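Local coordinates for beta-glucoside phosphorylase BglX (Unidentified, PDB 5VQE), which probably cleaves beta-glucosides by phosphorolysis, as a phosphorylase of glycoside hydrolase family 3, and binds a 2-fluoro-glucose in its pocket, at residues D168-C180 with Y223-A235. Numbering follows the deposited sequence.
Sequences DPERIIRMAKAYC and YGRIYQALIEDGA
Ile173 and Ile226 meet at the apolar centre where two outer helices of the family 3 TIM-barrel domain, 169-180 and 223-232, pack side by side. Their axes approach to 9.8 Å and their N-to-C directions differ by 23°, the nearly parallel course expected of neighbouring barrel helices. CG1 of Ile173 lies 4.0 Å from CG1 of Ile226; chi1 of Ile173 (-68°) turns CG2 away from the backbone N, and this methyl lies 3.9 Å from Ala229 CB. Ile226 CD1 reaches the Pro169 ring, 3.9 Å from Pro169 CB. One turn onward, Leu230 CD1 touches both Ala176 CB, at 4.0 Å, and Cys180 SG, while Leu230 also touches Ile192, which seats helix 223-232 on the barrel strand 191-195. Farther out, the extended Lys177 chain crosses Asp233, and Lys177 CG lies 3.7 Å from Asp233 OD2. At the other end, Glu170, bent at chi2, forms a salt bridge in which Arg225 NE donates to the syn lone pair of Glu170 OE2 (2.8 Å, N-H...O 149°). Shortening Glu170 to an alanine is likely to leave the Arg225 guanidinium without this carboxylate and freer to turn. Near Asp233, one water donates to Lys177 O and to Asp233 OD2, its oxygen 2.6 Å from each.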
loop_
_atom_site.group_PDB
_atom_site.type_symbol
_atom_site.label_atom_id
_atom_site.label_comp_id
_atom_site.label_asym_id
_atom_site.label_seq_id
_atom_site.Cartn_x
_atom_site.Cartn_y
_atom_site.Cartn_z
ATOM N N ASP A 168 0.411 -7.569 -14.825
ATOM C CA ASP A 168 1.064 -7.265 -16.093
ATOM C C ASP A 168 2.133 -6.197 -15.902
ATOM O O ASP A 168 1.793 -5.037 -15.614
ATOM C CB ASP A 168 0.046 -6.803 -17.133
ATOM C CG ASP A 168 0.698 -6.466 -18.465
ATOM O OD1 ASP A 168 1.288 -7.372 -19.086
ATOM O OD2 ASP A 168 0.646 -5.294 -18.886
ATOM N N PRO A 169 3.415 -6.515 -16.085
ATOM C CA PRO A 169 4.459 -5.501 -15.863
ATOM C C PRO A 169 4.269 -4.219 -16.653
ATOM O O PRO A 169 4.566 -3.136 -16.140
ATOM C CB PRO A 169 5.734 -6.244 -16.279
ATOM C CG PRO A 169 5.449 -7.644 -15.939
ATOM C CD PRO A 169 3.998 -7.855 -16.275
ATOM N N GLU A 170 3.795 -4.295 -17.894
ATOM C CA GLU A 170 3.664 -3.072 -18.678
ATOM C C GLU A 170 2.596 -2.155 -18.094
ATOM O O GLU A 170 2.771 -0.933 -18.067
ATOM C CB GLU A 170 3.377 -3.415 -20.144
ATOM C CG GLU A 170 4.467 -4.291 -20.776
ATOM C CD GLU A 170 5.869 -3.728 -20.574
ATOM O OE1 GLU A 170 6.094 -2.557 -20.942
ATOM O OE2 GLU A 170 6.741 -4.454 -20.039
ATOM N N ARG A 171 1.505 -2.721 -17.577
ATOM C CA ARG A 171 0.476 -1.893 -16.950
ATOM C C ARG A 171 0.968 -1.328 -15.619
ATOM O O ARG A 171 0.696 -0.166 -15.289
ATOM C CB ARG A 171 -0.815 -2.699 -16.764
ATOM C CG ARG A 171 -1.948 -1.883 -16.170
ATOM C CD ARG A 171 -3.307 -2.599 -16.166
ATOM N NE ARG A 171 -3.754 -2.997 -17.503
ATOM C CZ ARG A 171 -3.749 -4.241 -17.975
ATOM N NH1 ARG A 171 -3.325 -5.257 -17.233
ATOM N NH2 ARG A 171 -4.186 -4.479 -19.206
ATOM N N ILE A 172 1.702 -2.130 -14.844
ATOM C CA ILE A 172 2.284 -1.633 -13.601
ATOM C C ILE A 172 3.152 -0.412 -13.879
ATOM O O ILE A 172 3.073 0.599 -13.167
ATOM C CB ILE A 172 3.082 -2.746 -12.899
ATOM C CG1 ILE A 172 2.137 -3.870 -12.459
ATOM C CG2 ILE A 172 3.827 -2.202 -11.687
ATOM C CD1 ILE A 172 2.827 -5.205 -12.234
ATOM N N ILE A 173 4.005 -0.495 -14.910
ATOM C CA ILE A 173 4.876 0.626 -15.261
ATOM C C ILE A 173 4.042 1.853 -15.611
ATOM O O ILE A 173 4.308 2.959 -15.125
ATOM C CB ILE A 173 5.823 0.231 -16.413
ATOM C CG1 ILE A 173 6.828 -0.827 -15.933
ATOM C CG2 ILE A 173 6.554 1.443 -16.978
ATOM C CD1 ILE A 173 7.652 -1.477 -17.042
ATOM N N ARG A 174 3.020 1.680 -16.461
ATOM C CA ARG A 174 2.177 2.812 -16.858
ATOM C C ARG A 174 1.529 3.462 -15.644
ATOM O O ARG A 174 1.558 4.689 -15.479
ATOM C CB ARG A 174 1.068 2.363 -17.818
ATOM C CG ARG A 174 1.501 1.869 -19.165
ATOM C CD ARG A 174 0.332 1.906 -20.156
ATOM N NE ARG A 174 -0.742 0.947 -19.884
ATOM C CZ ARG A 174 -0.702 -0.345 -20.211
ATOM N NH1 ARG A 174 0.380 -0.865 -20.794
ATOM N NH2 ARG A 174 -1.740 -1.127 -19.941
ATOM N N MET A 175 0.910 2.645 -14.797
ATOM C CA MET A 175 0.124 3.160 -13.685
ATOM C C MET A 175 1.018 3.801 -12.633
ATOM O O MET A 175 0.697 4.870 -12.100
ATOM C CB MET A 175 -0.700 2.025 -13.079
ATOM C CG MET A 175 -1.737 1.433 -14.026
ATOM S SD MET A 175 -3.152 2.529 -14.170
ATOM C CE MET A 175 -4.080 1.785 -15.526
ATOM N N ALA A 176 2.139 3.160 -12.316
ATOM C CA ALA A 176 3.028 3.694 -11.289
ATOM C C ALA A 176 3.655 5.014 -11.724
ATOM O O ALA A 176 3.802 5.935 -10.915
ATOM C CB ALA A 176 4.109 2.673 -10.953
ATOM N N LYS A 177 4.048 5.129 -12.995
ATOM C CA LYS A 177 4.583 6.402 -13.472
ATOM C C LYS A 177 3.544 7.509 -13.361
ATOM O O LYS A 177 3.870 8.651 -13.004
ATOM C CB LYS A 177 5.044 6.277 -14.922
ATOM C CG LYS A 177 6.333 5.507 -15.147
ATOM C CD LYS A 177 6.682 5.604 -16.636
ATOM C CE LYS A 177 7.931 4.854 -17.019
ATOM N NZ LYS A 177 8.144 4.932 -18.502
ATOM N N ALA A 178 2.291 7.189 -13.686
ATOM C CA ALA A 178 1.206 8.159 -13.584
ATOM C C ALA A 178 0.926 8.544 -12.136
ATOM O O ALA A 178 0.705 9.725 -11.836
ATOM C CB ALA A 178 -0.055 7.601 -14.234
ATOM N N TYR A 179 0.903 7.566 -11.226
ATOM C CA TYR A 179 0.761 7.886 -9.811
ATOM C C TYR A 179 1.833 8.883 -9.396
ATOM O O TYR A 179 1.548 9.896 -8.742
ATOM C CB TYR A 179 0.837 6.609 -8.962
ATOM C CG TYR A 179 0.770 6.851 -7.458
ATOM C CD1 TYR A 179 1.906 7.217 -6.746
ATOM C CD2 TYR A 179 -0.425 6.711 -6.754
ATOM C CE1 TYR A 179 1.862 7.441 -5.377
ATOM C CE2 TYR A 179 -0.478 6.940 -5.372
ATOM C CZ TYR A 179 0.672 7.305 -4.697
ATOM O OH TYR A 179 0.659 7.539 -3.338
ATOM N N CYS A 180 3.077 8.623 -9.796
ATOM C CA CYS A 180 4.163 9.529 -9.444
ATOM C C CYS A 180 3.960 10.904 -10.063
ATOM O O CYS A 180 4.282 11.924 -9.440
ATOM C CB CYS A 180 5.503 8.947 -9.882
ATOM S SG CYS A 180 6.007 7.458 -8.957
ATOM N N TYR A 223 10.609 -7.999 -12.629
ATOM C CA TYR A 223 10.830 -6.991 -11.590
ATOM C C TYR A 223 11.923 -6.005 -11.990
ATOM O O TYR A 223 11.764 -4.788 -11.834
ATOM C CB TYR A 223 11.173 -7.669 -10.260
ATOM C CG TYR A 223 9.978 -8.346 -9.650
ATOM C CD1 TYR A 223 9.112 -7.653 -8.812
ATOM C CD2 TYR A 223 9.683 -9.672 -9.942
ATOM C CE1 TYR A 223 7.999 -8.274 -8.266
ATOM C CE2 TYR A 223 8.572 -10.291 -9.397
ATOM C CZ TYR A 223 7.737 -9.585 -8.564
ATOM O OH TYR A 223 6.631 -10.203 -8.026
ATOM N N GLY A 224 13.047 -6.506 -12.501
ATOM C CA GLY A 224 14.126 -5.613 -12.886
ATOM C C GLY A 224 13.704 -4.614 -13.948
ATOM O O GLY A 224 14.078 -3.440 -13.896
ATOM N N ARG A 225 12.901 -5.060 -14.915
ATOM C CA ARG A 225 12.396 -4.153 -15.939
ATOM C C ARG A 225 11.559 -3.036 -15.331
ATOM O O ARG A 225 11.668 -1.877 -15.742
ATOM C CB ARG A 225 11.570 -4.936 -16.954
ATOM C CG ARG A 225 11.030 -4.106 -18.104
ATOM C CD ARG A 225 10.244 -4.985 -19.064
ATOM N NE ARG A 225 9.537 -4.212 -20.079
ATOM C CZ ARG A 225 10.084 -3.785 -21.216
ATOM N NH1 ARG A 225 11.354 -4.046 -21.491
ATOM N NH2 ARG A 225 9.362 -3.088 -22.079
ATOM N N ILE A 226 10.716 -3.367 -14.353
ATOM C CA ILE A 226 9.861 -2.363 -13.720
ATOM C C ILE A 226 10.698 -1.387 -12.902
ATOM O O ILE A 226 10.555 -0.162 -13.026
ATOM C CB ILE A 226 8.791 -3.047 -12.849
ATOM C CG1 ILE A 226 7.906 -3.951 -13.709
ATOM C CG2 ILE A 226 7.946 -2.008 -12.123
ATOM C CD1 ILE A 226 6.958 -4.798 -12.904
ATOM N N TYR A 227 11.570 -1.906 -12.039
ATOM C CA TYR A 227 12.409 -1.015 -11.244
ATOM C C TYR A 227 13.227 -0.088 -12.137
ATOM O O TYR A 227 13.285 1.123 -11.892
ATOM C CB TYR A 227 13.295 -1.831 -10.299
ATOM C CG TYR A 227 12.536 -2.161 -9.041
ATOM C CD1 TYR A 227 11.833 -3.353 -8.917
ATOM C CD2 TYR A 227 12.462 -1.241 -7.998
ATOM C CE1 TYR A 227 11.105 -3.631 -7.782
ATOM C CE2 TYR A 227 11.739 -1.516 -6.856
ATOM C CZ TYR A 227 11.057 -2.700 -6.757
ATOM O OH TYR A 227 10.330 -2.961 -5.626
ATOM N N GLN A 228 13.827 -0.622 -13.204
ATOM C CA GLN A 228 14.587 0.227 -14.117
ATOM C C GLN A 228 13.714 1.332 -14.699
ATOM O O GLN A 228 14.150 2.483 -14.800
ATOM C CB GLN A 228 15.215 -0.613 -15.233
ATOM C CG GLN A 228 16.427 -1.417 -14.779
ATOM C CD GLN A 228 17.036 -2.247 -15.893
ATOM O OE1 GLN A 228 16.388 -3.135 -16.451
ATOM N NE2 GLN A 228 18.282 -1.956 -16.227
ATOM N N ALA A 229 12.468 1.013 -15.057
ATOM C CA ALA A 229 11.603 2.008 -15.687
ATOM C C ALA A 229 11.239 3.135 -14.728
ATOM O O ALA A 229 11.192 4.304 -15.130
ATOM C CB ALA A 229 10.333 1.342 -16.218
ATOM N N LEU A 230 10.944 2.806 -13.467
ATOM C CA LEU A 230 10.600 3.842 -12.500
ATOM C C LEU A 230 11.830 4.635 -12.070
ATOM O O LEU A 230 11.732 5.834 -11.785
ATOM C CB LEU A 230 9.912 3.213 -11.289
ATOM C CG LEU A 230 8.387 3.056 -11.420
ATOM C CD1 LEU A 230 7.696 4.418 -11.397
ATOM C CD2 LEU A 230 8.020 2.303 -12.679
ATOM N N ILE A 231 12.991 3.989 -12.007
ATOM C CA ILE A 231 14.220 4.706 -11.692
ATOM C C ILE A 231 14.497 5.758 -12.757
ATOM O O ILE A 231 14.767 6.924 -12.451
ATOM C CB ILE A 231 15.388 3.717 -11.547
ATOM C CG1 ILE A 231 15.194 2.870 -10.283
ATOM C CG2 ILE A 231 16.721 4.446 -11.491
ATOM C CD1 ILE A 231 16.099 1.656 -10.200
ATOM N N GLU A 232 14.421 5.363 -14.028
ATOM C CA GLU A 232 14.660 6.317 -15.103
ATOM C C GLU A 232 13.610 7.413 -15.113
ATOM O O GLU A 232 13.910 8.555 -15.482
ATOM C CB GLU A 232 14.695 5.592 -16.446
ATOM C CG GLU A 232 15.793 4.539 -16.536
ATOM C CD GLU A 232 17.151 5.077 -16.117
ATOM O OE1 GLU A 232 17.535 6.161 -16.606
ATOM O OE2 GLU A 232 17.824 4.424 -15.285
ATOM N N ASP A 233 12.384 7.093 -14.694
ATOM C CA ASP A 233 11.311 8.076 -14.618
ATOM C C ASP A 233 11.537 9.102 -13.514
ATOM O O ASP A 233 10.812 10.100 -13.472
ATOM C CB ASP A 233 9.972 7.343 -14.422
ATOM C CG ASP A 233 8.760 8.284 -14.389
ATOM O OD1 ASP A 233 8.503 8.989 -15.391
ATOM O OD2 ASP A 233 8.040 8.286 -13.365
ATOM N N GLY A 234 12.517 8.895 -12.635
ATOM C CA GLY A 234 12.840 9.858 -11.597
ATOM C C GLY A 234 12.349 9.526 -10.202
ATOM O O GLY A 234 12.284 10.428 -9.359
ATOM N N ALA A 235 12.020 8.270 -9.923
ATOM C CA ALA A 235 11.620 7.881 -8.581
ATOM C C ALA A 235 12.610 8.410 -7.551
ATOM O O ALA A 235 13.823 8.203 -7.668
ATOM C CB ALA A 235 11.520 6.362 -8.497
HETATM O O HOH W 1 11.148 4.944 -17.533
HETATM O O HOH W 2 6.032 9.810 -13.971
#